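Local coordinates for protein JamJ (Lyngbya majuscula, PDB 5DOZ) that is an NADPH-dependent enoyl reductase of a polyketide synthase that probably forms a cyclopropane ring on an acyl carrier protein-bound intermediate, at residues Met203-Arg215 and His232-Ala244. Sequence-based numbering, arbitrary orientation.
Sequences MNSRTTEFANEIR and HGEYIQKNLDVLA. With NDP (NADPH dihydro-nicotinamide-adenine-dinucleotide phosphate), chain E.
Two neighbouring helices of the NADPH-binding Rossmann domain, 210-215 and 235-242, pack side by side, their axes 4° from parallel and 9.1 Å apart, with Y235 reaching from one helix to the cofactor-binding turn 204-207 before the other. Its hydroxyl donates to S205 O (OH to O 2.7 Å), tilted 30° from the carbonyl plane. The methyl CG2 of T208 stands over the ring face as a CH-pi contact, 4.0 Å from the centroid, while T208 CB leans on K238 CG. F210 enters as a knob among Y235, K238, N239 and V242; with CG between the backbone N and the carbonyl carbon (chi1 67°), the ring reaches across to them, and CZ comes 3.3 Å from N239 OD1; the N239 amide is held by H161 and Y249. Farther along, V242 CG1 presses tightly on A211 CA at 3.3 Å and meets I214 CB. A phenylalanine at Y235 could still carry the T208 methyl, but would probably leave S205 O without this donor and the turn less firmly placed. That turn grips the adenosine 2'-phosphate: R206 NE bonds NDP O3X at 3.0 Å and NH2 bonds O1X, the guanidinium lying flat over the adenine. Such a phosphate-binding turn after a Rossmann strand is characteristic of NADPH-binding sites.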
loop_
_atom_site.group_PDB
_atom_site.type_symbol
_atom_site.label_atom_id
_atom_site.label_comp_id
_atom_site.label_asym_id
_atom_site.label_seq_id
_atom_site.Cartn_x
_atom_site.Cartn_y
_atom_site.Cartn_z
ATOM N N MET A 203 -19.839 4.888 5.970
ATOM C CA MET A 203 -19.888 5.905 7.020
ATOM C C MET A 203 -18.767 6.935 6.848
ATOM O O MET A 203 -18.068 6.933 5.826
ATOM C CB MET A 203 -19.862 5.237 8.402
ATOM C CG MET A 203 -21.076 4.345 8.651
ATOM S SD MET A 203 -20.899 3.090 9.932
ATOM C CE MET A 203 -19.787 1.922 9.152
ATOM N N ASN A 204 -18.608 7.820 7.832
ATOM C CA ASN A 204 -17.652 8.924 7.733
ATOM C C ASN A 204 -16.299 8.619 8.381
ATOM O O ASN A 204 -16.215 8.404 9.590
ATOM C CB ASN A 204 -18.259 10.213 8.311
ATOM C CG ASN A 204 -17.559 11.472 7.821
ATOM O OD1 ASN A 204 -16.493 11.414 7.203
ATOM N ND2 ASN A 204 -18.163 12.626 8.095
ATOM N N SER A 205 -15.242 8.608 7.572
ATOM C CA SER A 205 -13.881 8.391 8.076
ATOM C C SER A 205 -13.342 9.603 8.843
ATOM O O SER A 205 -12.343 9.501 9.556
ATOM C CB SER A 205 -12.931 8.030 6.929
ATOM O OG SER A 205 -12.868 9.068 5.968
ATOM N N ARG A 206 -14.021 10.738 8.702
ATOM C CA ARG A 206 -13.532 12.005 9.251
ATOM C C ARG A 206 -14.106 12.344 10.620
ATOM O O ARG A 206 -13.778 13.381 11.195
ATOM C CB ARG A 206 -13.766 13.159 8.260
ATOM C CG ARG A 206 -13.313 12.873 6.829
ATOM C CD ARG A 206 -11.910 12.283 6.759
ATOM N NE ARG A 206 -11.394 12.268 5.389
ATOM C CZ ARG A 206 -10.692 13.258 4.845
ATOM N NH1 ARG A 206 -10.405 14.342 5.555
ATOM N NH2 ARG A 206 -10.273 13.166 3.590
ATOM N N THR A 207 -14.965 11.471 11.142
ATOM C CA THR A 207 -15.534 11.649 12.480
ATOM C C THR A 207 -15.440 10.337 13.240
ATOM O O THR A 207 -15.326 9.264 12.629
ATOM C CB THR A 207 -17.000 12.137 12.440
ATOM O OG1 THR A 207 -17.801 11.218 11.693
ATOM C CG2 THR A 207 -17.111 13.535 11.809
ATOM N N THR A 208 -15.473 10.419 14.569
ATOM C CA THR A 208 -15.363 9.228 15.410
ATOM C C THR A 208 -16.717 8.591 15.705
ATOM O O THR A 208 -16.787 7.548 16.348
ATOM C CB THR A 208 -14.604 9.507 16.727
ATOM O OG1 THR A 208 -14.982 10.787 17.245
ATOM C CG2 THR A 208 -13.101 9.481 16.485
ATOM N N GLU A 209 -17.784 9.213 15.212
ATOM C CA GLU A 209 -19.147 8.729 15.427
ATOM C C GLU A 209 -19.461 7.397 14.720
ATOM O O GLU A 209 -20.574 6.873 14.852
ATOM C CB GLU A 209 -20.166 9.809 15.026
ATOM C CG GLU A 209 -20.244 10.084 13.529
ATOM C CD GLU A 209 -21.050 11.325 13.191
ATOM O OE1 GLU A 209 -22.117 11.535 13.809
ATOM O OE2 GLU A 209 -20.620 12.088 12.296
ATOM N N PHE A 210 -18.487 6.849 13.989
ATOM C CA PHE A 210 -18.658 5.552 13.320
ATOM C C PHE A 210 -18.851 4.438 14.347
ATOM O O PHE A 210 -19.548 3.456 14.082
ATOM C CB PHE A 210 -17.482 5.230 12.369
ATOM C CG PHE A 210 -16.168 5.000 13.072
ATOM C CD1 PHE A 210 -15.820 3.731 13.538
ATOM C CD2 PHE A 210 -15.278 6.051 13.272
ATOM C CE1 PHE A 210 -14.617 3.524 14.195
ATOM C CE2 PHE A 210 -14.079 5.849 13.931
ATOM C CZ PHE A 210 -13.746 4.586 14.393
ATOM N N ALA A 211 -18.232 4.611 15.515
ATOM C CA ALA A 211 -18.286 3.637 16.600
ATOM C C ALA A 211 -19.716 3.355 17.059
ATOM O O ALA A 211 -20.122 2.196 17.162
ATOM C CB ALA A 211 -17.429 4.099 17.773
ATOM N N ASN A 212 -20.470 4.420 17.321
ATOM C CA ASN A 212 -21.861 4.300 17.746
ATOM C C ASN A 212 -22.761 3.711 16.666
ATOM O O ASN A 212 -23.635 2.893 16.961
ATOM C CB ASN A 212 -22.401 5.651 18.219
ATOM C CG ASN A 212 -21.825 6.071 19.557
ATOM O OD1 ASN A 212 -21.275 5.251 20.303
ATOM N ND2 ASN A 212 -21.953 7.353 19.876
ATOM N N GLU A 213 -22.525 4.123 15.421
ATOM C CA GLU A 213 -23.255 3.609 14.263
ATOM C C GLU A 213 -23.033 2.105 14.095
ATOM O O GLU A 213 -23.974 1.354 13.835
ATOM C CB GLU A 213 -22.841 4.367 12.995
ATOM C CG GLU A 213 -23.234 5.842 12.998
ATOM C CD GLU A 213 -22.487 6.678 11.965
ATOM O OE1 GLU A 213 -21.377 6.285 11.544
ATOM O OE2 GLU A 213 -23.007 7.746 11.577
ATOM N N ILE A 214 -21.790 1.665 14.264
ATOM C CA ILE A 214 -21.464 0.246 14.139
ATOM C C ILE A 214 -22.130 -0.586 15.244
ATOM O O ILE A 214 -22.714 -1.634 14.961
ATOM C CB ILE A 214 -19.939 0.006 14.028
ATOM C CG1 ILE A 214 -19.468 0.375 12.612
ATOM C CG2 ILE A 214 -19.587 -1.437 14.370
ATOM C CD1 ILE A 214 -17.983 0.212 12.346
ATOM N N ARG A 215 -22.070 -0.097 16.482
ATOM C CA ARG A 215 -22.721 -0.758 17.618
ATOM C C ARG A 215 -24.202 -1.064 17.339
ATOM O O ARG A 215 -24.677 -2.166 17.621
ATOM C CB ARG A 215 -22.571 0.073 18.902
ATOM C CG ARG A 215 -23.173 -0.575 20.146
ATOM C CD ARG A 215 -22.777 0.148 21.427
ATOM N NE ARG A 215 -23.639 1.294 21.729
ATOM C CZ ARG A 215 -24.623 1.285 22.628
ATOM N NH1 ARG A 215 -24.892 0.186 23.327
ATOM N NH2 ARG A 215 -25.346 2.379 22.833
ATOM N N HIS A 232 -4.831 9.164 14.832
ATOM C CA HIS A 232 -4.902 10.466 15.500
ATOM C C HIS A 232 -6.109 10.560 16.446
ATOM O O HIS A 232 -6.979 9.686 16.442
ATOM C CB HIS A 232 -4.899 11.600 14.469
ATOM C CG HIS A 232 -6.018 11.523 13.477
ATOM N ND1 HIS A 232 -6.131 10.502 12.558
ATOM C CD2 HIS A 232 -7.067 12.351 13.251
ATOM C CE1 HIS A 232 -7.208 10.696 11.818
ATOM N NE2 HIS A 232 -7.789 11.815 12.213
ATOM N N GLY A 233 -6.144 11.609 17.264
ATOM C CA GLY A 233 -7.236 11.830 18.216
ATOM C C GLY A 233 -7.564 10.608 19.053
ATOM O O GLY A 233 -6.674 9.993 19.636
ATOM N N GLU A 234 -8.846 10.256 19.101
ATOM C CA GLU A 234 -9.307 9.096 19.861
ATOM C C GLU A 234 -9.725 7.946 18.935
ATOM O O GLU A 234 -10.553 7.114 19.307
ATOM C CB GLU A 234 -10.457 9.495 20.805
ATOM C CG GLU A 234 -10.053 10.478 21.907
ATOM C CD GLU A 234 -11.226 11.007 22.724
ATOM O OE1 GLU A 234 -12.128 10.215 23.087
ATOM O OE2 GLU A 234 -11.243 12.226 23.022
ATOM N N TYR A 235 -9.133 7.898 17.739
ATOM C CA TYR A 235 -9.462 6.887 16.724
ATOM C C TYR A 235 -9.135 5.451 17.126
ATOM O O TYR A 235 -9.892 4.535 16.806
ATOM C CB TYR A 235 -8.789 7.211 15.384
ATOM C CG TYR A 235 -9.608 8.098 14.472
ATOM C CD1 TYR A 235 -9.514 9.487 14.551
ATOM C CD2 TYR A 235 -10.481 7.548 13.532
ATOM C CE1 TYR A 235 -10.263 10.302 13.720
ATOM C CE2 TYR A 235 -11.233 8.357 12.694
ATOM C CZ TYR A 235 -11.119 9.731 12.791
ATOM O OH TYR A 235 -11.857 10.548 11.965
ATOM N N ILE A 236 -8.011 5.246 17.809
ATOM C CA ILE A 236 -7.635 3.895 18.232
ATOM C C ILE A 236 -8.603 3.342 19.282
ATOM O O ILE A 236 -9.045 2.196 19.178
ATOM C CB ILE A 236 -6.163 3.803 18.691
ATOM C CG1 ILE A 236 -5.232 4.025 17.488
ATOM C CG2 ILE A 236 -5.891 2.449 19.334
ATOM C CD1 ILE A 236 -3.763 4.185 17.827
ATOM N N GLN A 237 -8.940 4.164 20.272
ATOM C CA GLN A 237 -9.881 3.776 21.325
ATOM C C GLN A 237 -11.268 3.477 20.749
ATOM O O GLN A 237 -11.921 2.519 21.163
ATOM C CB GLN A 237 -9.965 4.860 22.410
ATOM C CG GLN A 237 -10.852 4.505 23.600
ATOM C CD GLN A 237 -10.312 3.339 24.409
ATOM O OE1 GLN A 237 -9.374 3.494 25.195
ATOM N NE2 GLN A 237 -10.904 2.162 24.222
ATOM N N LYS A 238 -11.702 4.297 19.794
ATOM C CA LYS A 238 -12.978 4.093 19.110
ATOM C C LYS A 238 -12.988 2.788 18.319
ATOM O O LYS A 238 -14.004 2.092 18.285
ATOM C CB LYS A 238 -13.314 5.278 18.194
ATOM C CG LYS A 238 -13.684 6.565 18.918
ATOM C CD LYS A 238 -14.865 6.385 19.868
ATOM C CE LYS A 238 -15.230 7.690 20.566
ATOM N NZ LYS A 238 -14.095 8.288 21.326
ATOM N N ASN A 239 -11.859 2.466 17.689
ATOM C CA ASN A 239 -11.696 1.180 17.007
ATOM C C ASN A 239 -11.829 -0.004 17.968
ATOM O O ASN A 239 -12.507 -0.981 17.661
ATOM C CB ASN A 239 -10.358 1.111 16.259
ATOM C CG ASN A 239 -10.328 1.981 15.011
ATOM O OD1 ASN A 239 -11.364 2.324 14.447
ATOM N ND2 ASN A 239 -9.127 2.340 14.575
ATOM N N LEU A 240 -11.189 0.086 19.132
ATOM C CA LEU A 240 -11.307 -0.965 20.144
ATOM C C LEU A 240 -12.760 -1.189 20.567
ATOM O O LEU A 240 -13.176 -2.332 20.765
ATOM C CB LEU A 240 -10.443 -0.662 21.373
ATOM C CG LEU A 240 -8.927 -0.535 21.217
ATOM C CD1 LEU A 240 -8.287 -0.317 22.576
ATOM C CD2 LEU A 240 -8.311 -1.743 20.533
ATOM N N ASP A 241 -13.528 -0.105 20.692
ATOM C CA ASP A 241 -14.940 -0.188 21.097
ATOM C C ASP A 241 -15.803 -0.988 20.116
ATOM O O ASP A 241 -16.703 -1.724 20.536
ATOM C CB ASP A 241 -15.545 1.208 21.293
ATOM C CG ASP A 241 -14.866 1.998 22.402
ATOM O OD1 ASP A 241 -13.970 1.447 23.086
ATOM O OD2 ASP A 241 -15.234 3.178 22.590
ATOM N N VAL A 242 -15.530 -0.845 18.818
ATOM C CA VAL A 242 -16.312 -1.547 17.793
ATOM C C VAL A 242 -15.798 -2.959 17.515
ATOM O O VAL A 242 -16.422 -3.718 16.777
ATOM C CB VAL A 242 -16.420 -0.753 16.466
ATOM C CG1 VAL A 242 -17.217 0.518 16.672
ATOM C CG2 VAL A 242 -15.050 -0.437 15.883
ATOM N N LEU A 243 -14.661 -3.302 18.110
ATOM C CA LEU A 243 -14.050 -4.609 17.916
ATOM C C LEU A 243 -14.747 -5.644 18.807
ATOM O O LEU A 243 -14.868 -5.454 20.024
ATOM C CB LEU A 243 -12.551 -4.520 18.223
ATOM C CG LEU A 243 -11.504 -5.419 17.557
ATOM C CD1 LEU A 243 -11.785 -5.696 16.085
ATOM C CD2 LEU A 243 -10.132 -4.778 17.717
ATOM N N ALA A 244 -15.217 -6.726 18.186
ATOM C CA ALA A 244 -15.924 -7.802 18.880
ATOM C C ALA A 244 -15.022 -8.537 19.869
ATOM O O ALA A 244 -13.815 -8.273 19.942
ATOM C CB ALA A 244 -16.512 -8.784 17.870
HETATM P PA NDP E . -3.846 6.869 0.471
HETATM O O1A NDP E . -3.242 8.259 0.461
HETATM O O2A NDP E . -4.358 6.256 -0.806
HETATM O O5B NDP E . -5.080 6.858 1.503
HETATM C C5B NDP E . -5.260 7.874 2.483
HETATM C C4B NDP E . -6.752 7.963 2.751
HETATM O O4B NDP E . -6.959 8.430 4.089
HETATM C C3B NDP E . -7.468 8.951 1.835
HETATM O O3B NDP E . -8.050 8.311 0.695
HETATM C C2B NDP E . -8.572 9.491 2.707
HETATM O O2B NDP E . -9.750 8.747 2.438
HETATM C C1B NDP E . -8.162 9.190 4.137
HETATM N N9A NDP E . -7.919 10.428 4.901
HETATM C C8A NDP E . -7.246 11.510 4.478
HETATM N N7A NDP E . -7.217 12.456 5.443
HETATM C C5A NDP E . -7.883 11.970 6.509
HETATM C C6A NDP E . -8.230 12.442 7.868
HETATM N N6A NDP E . -7.843 13.663 8.296
HETATM N N1A NDP E . -8.946 11.611 8.668
HETATM C C2A NDP E . -9.342 10.390 8.264
HETATM N N3A NDP E . -9.056 9.904 7.043
HETATM C C4A NDP E . -8.344 10.632 6.144
HETATM O O3 NDP E . -2.816 5.869 1.202
HETATM P PN NDP E . -2.815 4.261 1.128
HETATM O O1N NDP E . -4.215 3.744 0.986
HETATM O O2N NDP E . -1.764 3.830 0.143
HETATM O O5D NDP E . -2.294 3.846 2.596
HETATM C C5D NDP E . -2.984 4.253 3.785
HETATM C C4D NDP E . -2.032 4.250 4.982
HETATM O O4D NDP E . -1.388 2.981 5.124
HETATM C C3D NDP E . -0.912 5.261 4.839
HETATM O O3D NDP E . -0.686 5.827 6.128
HETATM C C2D NDP E . 0.287 4.441 4.399
HETATM O O2D NDP E . 1.553 5.029 4.736
HETATM C C1D NDP E . 0.035 3.119 5.100
HETATM N N1N NDP E . 0.635 1.984 4.398
HETATM C C2N NDP E . 1.320 1.089 5.124
HETATM C C3N NDP E . 1.683 -0.148 4.604
HETATM C C7N NDP E . 2.225 -1.208 5.520
HETATM O O7N NDP E . 2.977 -2.071 5.097
HETATM N N7N NDP E . 1.863 -1.189 6.800
HETATM C C4N NDP E . 1.667 -0.363 3.105
HETATM C C5N NDP E . 0.802 0.615 2.450
HETATM C C6N NDP E . 0.396 1.786 3.088
HETATM P P2B NDP E . -11.196 9.344 2.763
HETATM O O1X NDP E . -11.269 10.631 1.973
HETATM O O2X NDP E . -12.095 8.252 2.272
HETATM O O3X NDP E . -11.210 9.527 4.260
#